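Wss1p (Saccharomyces cerevisiae FostersO, PDB 5XBN) is a zinc-dependent endopeptidase that cleaves DNA-bound proteins and takes part in repairing toxic DNA-protein cross-links, including trapped topoisomerase 1. Local coordinates at residues P27-V32 against Y57-N62; K49-K54 against E107-T112. All coordinates share one frame; numbering follows the deposited sequence.

Contact 1: residues P27-V32 against Y57-N62; sequences PHIQKV and YLMKEN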
loop_
_atom_site.group_PDB
_atom_site.type_symbol
_atom_site.label_atom_id
_atom_site.label_comp_id
_atom_site.label_asym_id
_atom_site.label_seq_id
_atom_site.Cartn_x
_atom_site.Cartn_y
_atom_site.Cartn_z
ATOM N N PRO A 27 11.851 -6.255 3.744
ATOM C CA PRO A 27 12.338 -7.548 3.241
ATOM C C PRO A 27 11.279 -8.321 2.450
ATOM O O PRO A 27 11.595 -9.224 1.669
ATOM C CB PRO A 27 12.697 -8.314 4.524
ATOM C CG PRO A 27 12.868 -7.269 5.569
ATOM C CD PRO A 27 11.919 -6.173 5.214
ATOM N N HIS A 28 10.020 -7.962 2.653
ATOM C CA HIS A 28 8.908 -8.718 2.098
ATOM C C HIS A 28 8.314 -8.100 0.849
ATOM O O HIS A 28 7.357 -8.632 0.298
ATOM C CB HIS A 28 7.836 -8.882 3.170
ATOM C CG HIS A 28 8.403 -9.276 4.495
ATOM N ND1 HIS A 28 8.980 -10.509 4.714
ATOM C CD2 HIS A 28 8.553 -8.577 5.647
ATOM C CE1 HIS A 28 9.426 -10.567 5.958
ATOM N NE2 HIS A 28 9.183 -9.407 6.544
ATOM N N ILE A 29 8.868 -6.968 0.426
ATOM C CA ILE A 29 8.508 -6.367 -0.853
ATOM C C ILE A 29 9.760 -6.260 -1.710
ATOM O O ILE A 29 10.732 -5.623 -1.317
ATOM C CB ILE A 29 7.896 -4.977 -0.673
ATOM C CG1 ILE A 29 6.672 -5.066 0.244
ATOM C CG2 ILE A 29 7.574 -4.368 -2.045
ATOM C CD1 ILE A 29 6.059 -3.717 0.633
ATOM N N GLN A 30 9.761 -6.875 -2.881
ATOM C CA GLN A 30 11.011 -6.940 -3.634
ATOM C C GLN A 30 11.362 -5.618 -4.331
ATOM O O GLN A 30 12.533 -5.257 -4.442
ATOM C CB GLN A 30 10.946 -8.072 -4.655
ATOM C CG GLN A 30 10.888 -9.441 -4.040
ATOM C CD GLN A 30 10.795 -10.535 -5.090
ATOM O OE1 GLN A 30 11.587 -10.578 -6.029
ATOM N NE2 GLN A 30 9.806 -11.412 -4.945
ATOM N N LYS A 31 10.362 -4.884 -4.799
ATOM C CA LYS A 31 10.631 -3.702 -5.613
ATOM C C LYS A 31 9.506 -2.701 -5.466
ATOM O O LYS A 31 8.341 -3.097 -5.444
ATOM C CB LYS A 31 10.778 -4.105 -7.085
ATOM C CG LYS A 31 11.088 -2.972 -8.047
ATOM C CD LYS A 31 12.546 -2.596 -7.994
ATOM C CE LYS A 31 12.979 -1.831 -9.240
ATOM N NZ LYS A 31 12.271 -0.532 -9.396
ATOM N N VAL A 32 9.844 -1.415 -5.364
ATOM C CA VAL A 32 8.824 -0.374 -5.469
ATOM C C VAL A 32 9.107 0.492 -6.696
ATOM O O VAL A 32 10.248 0.606 -7.150
ATOM C CB VAL A 32 8.746 0.511 -4.206
ATOM C CG1 VAL A 32 8.537 -0.353 -2.982
ATOM C CG2 VAL A 32 9.997 1.339 -4.051
ATOM N N TYR A 57 6.428 -4.875 9.473
ATOM C CA TYR A 57 6.239 -5.749 10.624
ATOM C C TYR A 57 4.964 -6.577 10.471
ATOM O O TYR A 57 4.947 -7.776 10.772
ATOM C CB TYR A 57 6.186 -4.907 11.903
ATOM C CG TYR A 57 6.377 -5.694 13.183
ATOM C CD1 TYR A 57 5.293 -6.272 13.832
ATOM C CD2 TYR A 57 7.638 -5.841 13.751
ATOM C CE1 TYR A 57 5.455 -6.980 15.015
ATOM C CE2 TYR A 57 7.810 -6.548 14.943
ATOM C CZ TYR A 57 6.713 -7.115 15.563
ATOM O OH TYR A 57 6.857 -7.818 16.743
ATOM N N LEU A 58 3.903 -5.922 10.007
ATOM C CA LEU A 58 2.605 -6.569 9.803
ATOM C C LEU A 58 2.734 -7.664 8.748
ATOM O O LEU A 58 2.210 -8.765 8.904
ATOM C CB LEU A 58 1.549 -5.533 9.387
ATOM C CG LEU A 58 0.100 -6.013 9.205
ATOM C CD1 LEU A 58 -0.517 -6.383 10.535
ATOM C CD2 LEU A 58 -0.732 -4.959 8.513
HETATM N N MSE A 59 3.449 -7.364 7.671
HETATM C CA MSE A 59 3.655 -8.372 6.646
HETATM C C MSE A 59 4.450 -9.554 7.200
HETATM O O MSE A 59 4.149 -10.699 6.870
HETATM C CB MSE A 59 4.347 -7.770 5.423
HETATM C CG MSE A 59 3.423 -6.822 4.663
HETATM SE SE MSE A 59 4.228 -6.092 3.041
HETATM C CE MSE A 59 4.338 -7.730 1.969
ATOM N N LYS A 60 5.445 -9.298 8.046
ATOM C CA LYS A 60 6.190 -10.413 8.640
ATOM C C LYS A 60 5.266 -11.286 9.495
ATOM O O LYS A 60 5.301 -12.529 9.397
ATOM C CB LYS A 60 7.371 -9.918 9.472
ATOM C CG LYS A 60 8.130 -11.062 10.143
ATOM C CD LYS A 60 9.407 -10.593 10.803
ATOM C CE LYS A 60 10.466 -11.690 10.764
ATOM N NZ LYS A 60 10.798 -12.085 9.362
ATOM N N GLU A 61 4.425 -10.636 10.297
ATOM C CA GLU A 61 3.489 -11.336 11.189
ATOM C C GLU A 61 2.499 -12.206 10.427
ATOM O O GLU A 61 2.084 -13.271 10.912
ATOM C CB GLU A 61 2.698 -10.337 12.043
ATOM C CG GLU A 61 3.434 -9.771 13.225
ATOM C CD GLU A 61 2.512 -9.007 14.165
ATOM O OE1 GLU A 61 1.374 -8.660 13.763
ATOM O OE2 GLU A 61 2.921 -8.763 15.313
ATOM N N ASN A 62 2.095 -11.744 9.246
ATOM C CA ASN A 62 1.083 -12.444 8.473
ATOM C C ASN A 62 1.645 -13.289 7.326
ATOM O O ASN A 62 0.886 -13.861 6.544
ATOM C CB ASN A 62 0.063 -11.440 7.934
ATOM C CG ASN A 62 -0.813 -10.881 9.028
ATOM O OD1 ASN A 62 -1.808 -11.498 9.396
ATOM N ND2 ASN A 62 -0.439 -9.720 9.580
#

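Contact 2: residues K49-K54 against E107-T112; sequences KEIAHK and ECIMGT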
loop_
_atom_site.group_PDB
_atom_site.type_symbol
_atom_site.label_atom_id
_atom_site.label_comp_id
_atom_site.label_asym_id
_atom_site.label_seq_id
_atom_site.Cartn_x
_atom_site.Cartn_y
_atom_site.Cartn_z
ATOM N N LYS A 49 7.870 4.261 -0.418
ATOM C CA LYS A 49 8.856 3.539 0.382
ATOM C C LYS A 49 8.539 3.638 1.857
ATOM O O LYS A 49 8.844 2.723 2.611
ATOM C CB LYS A 49 10.268 4.067 0.121
ATOM C CG LYS A 49 10.790 3.633 -1.237
ATOM C CD LYS A 49 12.256 4.008 -1.423
ATOM C CE LYS A 49 12.742 3.513 -2.784
ATOM N NZ LYS A 49 14.225 3.641 -2.968
ATOM N N GLU A 50 7.939 4.753 2.271
ATOM C CA GLU A 50 7.556 4.892 3.674
ATOM C C GLU A 50 6.374 3.971 3.969
ATOM O O GLU A 50 6.311 3.372 5.033
ATOM C CB GLU A 50 7.220 6.344 4.021
ATOM C CG GLU A 50 6.897 6.592 5.502
ATOM C CD GLU A 50 8.065 6.310 6.451
ATOM O OE1 GLU A 50 9.228 6.277 6.001
ATOM O OE2 GLU A 50 7.818 6.135 7.665
ATOM N N ILE A 51 5.445 3.857 3.022
ATOM C CA ILE A 51 4.349 2.891 3.164
ATOM C C ILE A 51 4.919 1.483 3.317
ATOM O O ILE A 51 4.551 0.739 4.233
ATOM C CB ILE A 51 3.398 2.925 1.943
ATOM C CG1 ILE A 51 2.653 4.256 1.856
ATOM C CG2 ILE A 51 2.401 1.743 1.988
ATOM C CD1 ILE A 51 1.532 4.395 2.852
ATOM N N ALA A 52 5.847 1.134 2.427
ATOM C CA ALA A 52 6.500 -0.179 2.447
ATOM C C ALA A 52 7.178 -0.447 3.779
ATOM O O ALA A 52 7.052 -1.517 4.345
ATOM C CB ALA A 52 7.513 -0.285 1.320
ATOM N N HIS A 53 7.911 0.539 4.274
ATOM C CA HIS A 53 8.586 0.409 5.555
ATOM C C HIS A 53 7.585 0.223 6.680
ATOM O O HIS A 53 7.733 -0.662 7.528
ATOM C CB HIS A 53 9.456 1.644 5.819
ATOM C CG HIS A 53 10.052 1.682 7.188
ATOM N ND1 HIS A 53 10.832 0.663 7.685
ATOM C CD2 HIS A 53 9.981 2.615 8.167
ATOM C CE1 HIS A 53 11.224 0.965 8.909
ATOM N NE2 HIS A 53 10.718 2.143 9.226
ATOM N N LYS A 54 6.550 1.052 6.680
ATOM C CA LYS A 54 5.632 1.061 7.810
ATOM C C LYS A 54 4.858 -0.254 7.926
ATOM O O LYS A 54 4.519 -0.651 9.040
ATOM C CB LYS A 54 4.666 2.230 7.712
ATOM C CG LYS A 54 5.304 3.559 8.130
ATOM C CD LYS A 54 4.310 4.700 8.029
ATOM C CE LYS A 54 3.856 5.146 9.416
ATOM N NZ LYS A 54 2.746 6.129 9.336
ATOM N N GLU A 107 -2.740 8.321 5.741
ATOM C CA GLU A 107 -3.734 7.460 6.380
ATOM C C GLU A 107 -4.592 6.758 5.341
ATOM O O GLU A 107 -4.884 5.570 5.472
ATOM C CB GLU A 107 -4.639 8.260 7.325
ATOM C CG GLU A 107 -3.903 9.255 8.198
ATOM C CD GLU A 107 -3.789 10.623 7.547
ATOM O OE1 GLU A 107 -2.698 10.948 7.024
ATOM O OE2 GLU A 107 -4.792 11.376 7.562
ATOM N N CYS A 108 -4.979 7.508 4.311
ATOM C CA CYS A 108 -5.805 7.009 3.214
ATOM C C CYS A 108 -5.070 5.959 2.397
ATOM O O CYS A 108 -5.613 4.897 2.102
ATOM C CB CYS A 108 -6.232 8.152 2.291
ATOM S SG CYS A 108 -7.480 9.253 2.999
ATOM N N ILE A 109 -3.833 6.271 2.026
ATOM C CA ILE A 109 -3.004 5.333 1.281
ATOM C C ILE A 109 -2.741 4.060 2.093
ATOM O O ILE A 109 -2.817 2.962 1.558
ATOM C CB ILE A 109 -1.672 5.973 0.862
ATOM C CG1 ILE A 109 -1.945 7.229 0.029
ATOM C CG2 ILE A 109 -0.836 4.979 0.056
ATOM C CD1 ILE A 109 -0.706 8.053 -0.267
HETATM N N MSE A 110 -2.442 4.193 3.383
HETATM C CA MSE A 110 -2.196 3.009 4.206
HETATM C C MSE A 110 -3.444 2.138 4.271
HETATM O O MSE A 110 -3.354 0.907 4.311
HETATM C CB MSE A 110 -1.763 3.385 5.622
HETATM C CG MSE A 110 -1.557 2.174 6.554
HETATM SE SE MSE A 110 -0.214 0.914 5.904
HETATM C CE MSE A 110 1.110 2.334 5.609
ATOM N N GLY A 111 -4.608 2.784 4.280
ATOM C CA GLY A 111 -5.858 2.054 4.347
ATOM C C GLY A 111 -6.034 1.216 3.107
ATOM O O GLY A 111 -6.440 0.057 3.174
ATOM N N THR A 112 -5.711 1.808 1.964
ATOM C CA THR A 112 -5.759 1.089 0.699
ATOM C C THR A 112 -4.705 -0.010 0.636
ATOM O O THR A 112 -4.961 -1.111 0.123
ATOM C CB THR A 112 -5.582 2.059 -0.468
ATOM O OG1 THR A 112 -6.706 2.941 -0.491
ATOM C CG2 THR A 112 -5.498 1.302 -1.794
#

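Contact 1: residues P27-V32 against Y57-N62
Ile-29, the first residue of strand 29-33, and His-28 just before it meet Met-59 and Lys-60 on one side of helix 56-62. The contact is made within a beta-alpha-beta crossover: helices 41-54 and 56-62 connect strand 29-33 to its parallel neighbour 66-72, and the second of them packs back on the start of the first strand. His-28 has its CG beside the backbone N (chi1 -45°), which swings the imidazole across to the helix. NE2 of His-28 comes to 3.5 Å from CB of Lys-60, and the helix meets the ring at a slant. The Lys-60 chain curls round so that NZ lies at the ring edge, in plane, 4.0 Å from CE1 of His-28. CB of Pro-27 lies over the centre of one ring face, and ND1 of His-28 is hydrogen-bonded to NZ of Lys-65. Deeper in, the selenomethionine Met-59 turns at its last torsion (chi3 68°) and sets its CE 3.6 Å from the carbonyl O of His-28 and 3.9 Å from CB of the same residue. Its SE faces Ile-29, whose CD1 lies 3.8 Å away, the two side chains crossing at about a right angle. Val-66 and Leu-117 also touch Met-59, closing this inner part into the core. No hydrogen bond joins the segments. The contact therefore rests on van der Waals packing of the selenomethionine on Ile-29 and His-28, and of the imidazole on the Lys-60 methylenes, while two lysine amines close to one imidazole would probably disfavour its protonation.

Contact 2: residues K49-K54 against E107-T112
In this zincin-like metalloprotease fold, Ile-51 of helix 41-54 packs against Ile-109 and Met-110 near the start of helix 106-118, the helix that carries the HExxH motif. Further along that helix, His-115 and His-119 bind the zinc ion together with His-125, and Glu-116 is probably the catalytic residue. The short helical segments approach to 10.8 Å between axes and cross at -58°, a wide separation that is filled by branched and flexible side chains. The dense part gathers round CD1 of Ile-51. The selenomethionine Met-110 starts with CG anti to its backbone N (chi1 177°), then bends at both following torsions and folds its methyl back along Ile-51, the two chains sliding past each other in opposite directions. CE of Met-110 also touches the second branch of Ile-51, CG2, at 3.9 Å. Ile-109 comes in at about a right angle to Ile-51 and offers CG2, the branch anti to its own backbone N, to CG1 of Ile-51 at 4.0 Å. Met-106 and Met-113 extend the apolar surroundings of Ile-51, while Leu-92 and Leu-94 of strand 89-96 back Ile-109. Toward solvent the packing thins. There partly exposed Lys-54 contributes CB alone, 4.1 Å from CE of Met-110, and its chain bends away to a long, weak ion pair between NZ and Glu-144 on helix 127-145. Back at the dense centre, CD1 of Ile-51 lies 3.7 Å from CG2 of Ile-109 and 3.5 Å from CE of Met-110, the latter closer than usual for carbon-carbon contact.

Overall arrangement
Contact 2 lies nearer the middle of the chain, and three of its four touching residues are buried; contact 1 is partly buried, running from apolar Ile-29 and Met-59 out to exposed Lys-60. Neither has a hydrogen bond between its segments. Contact 2 is almost wholly aliphatic, whereas contact 1 adds an imidazole and a lysine amine at its outer side. The two are physically continuous: Ile-29 CD1 touches Ala-52 CB at 3.8 Å, and Val-32 packs on Lys-49. Helix 41-54 thus meets strand 29-33 through one side and the zinc-binding helix 106-118 through another. From that helix Met-113 touches both Ile-29 and Ile-51 and so joins the two contacts.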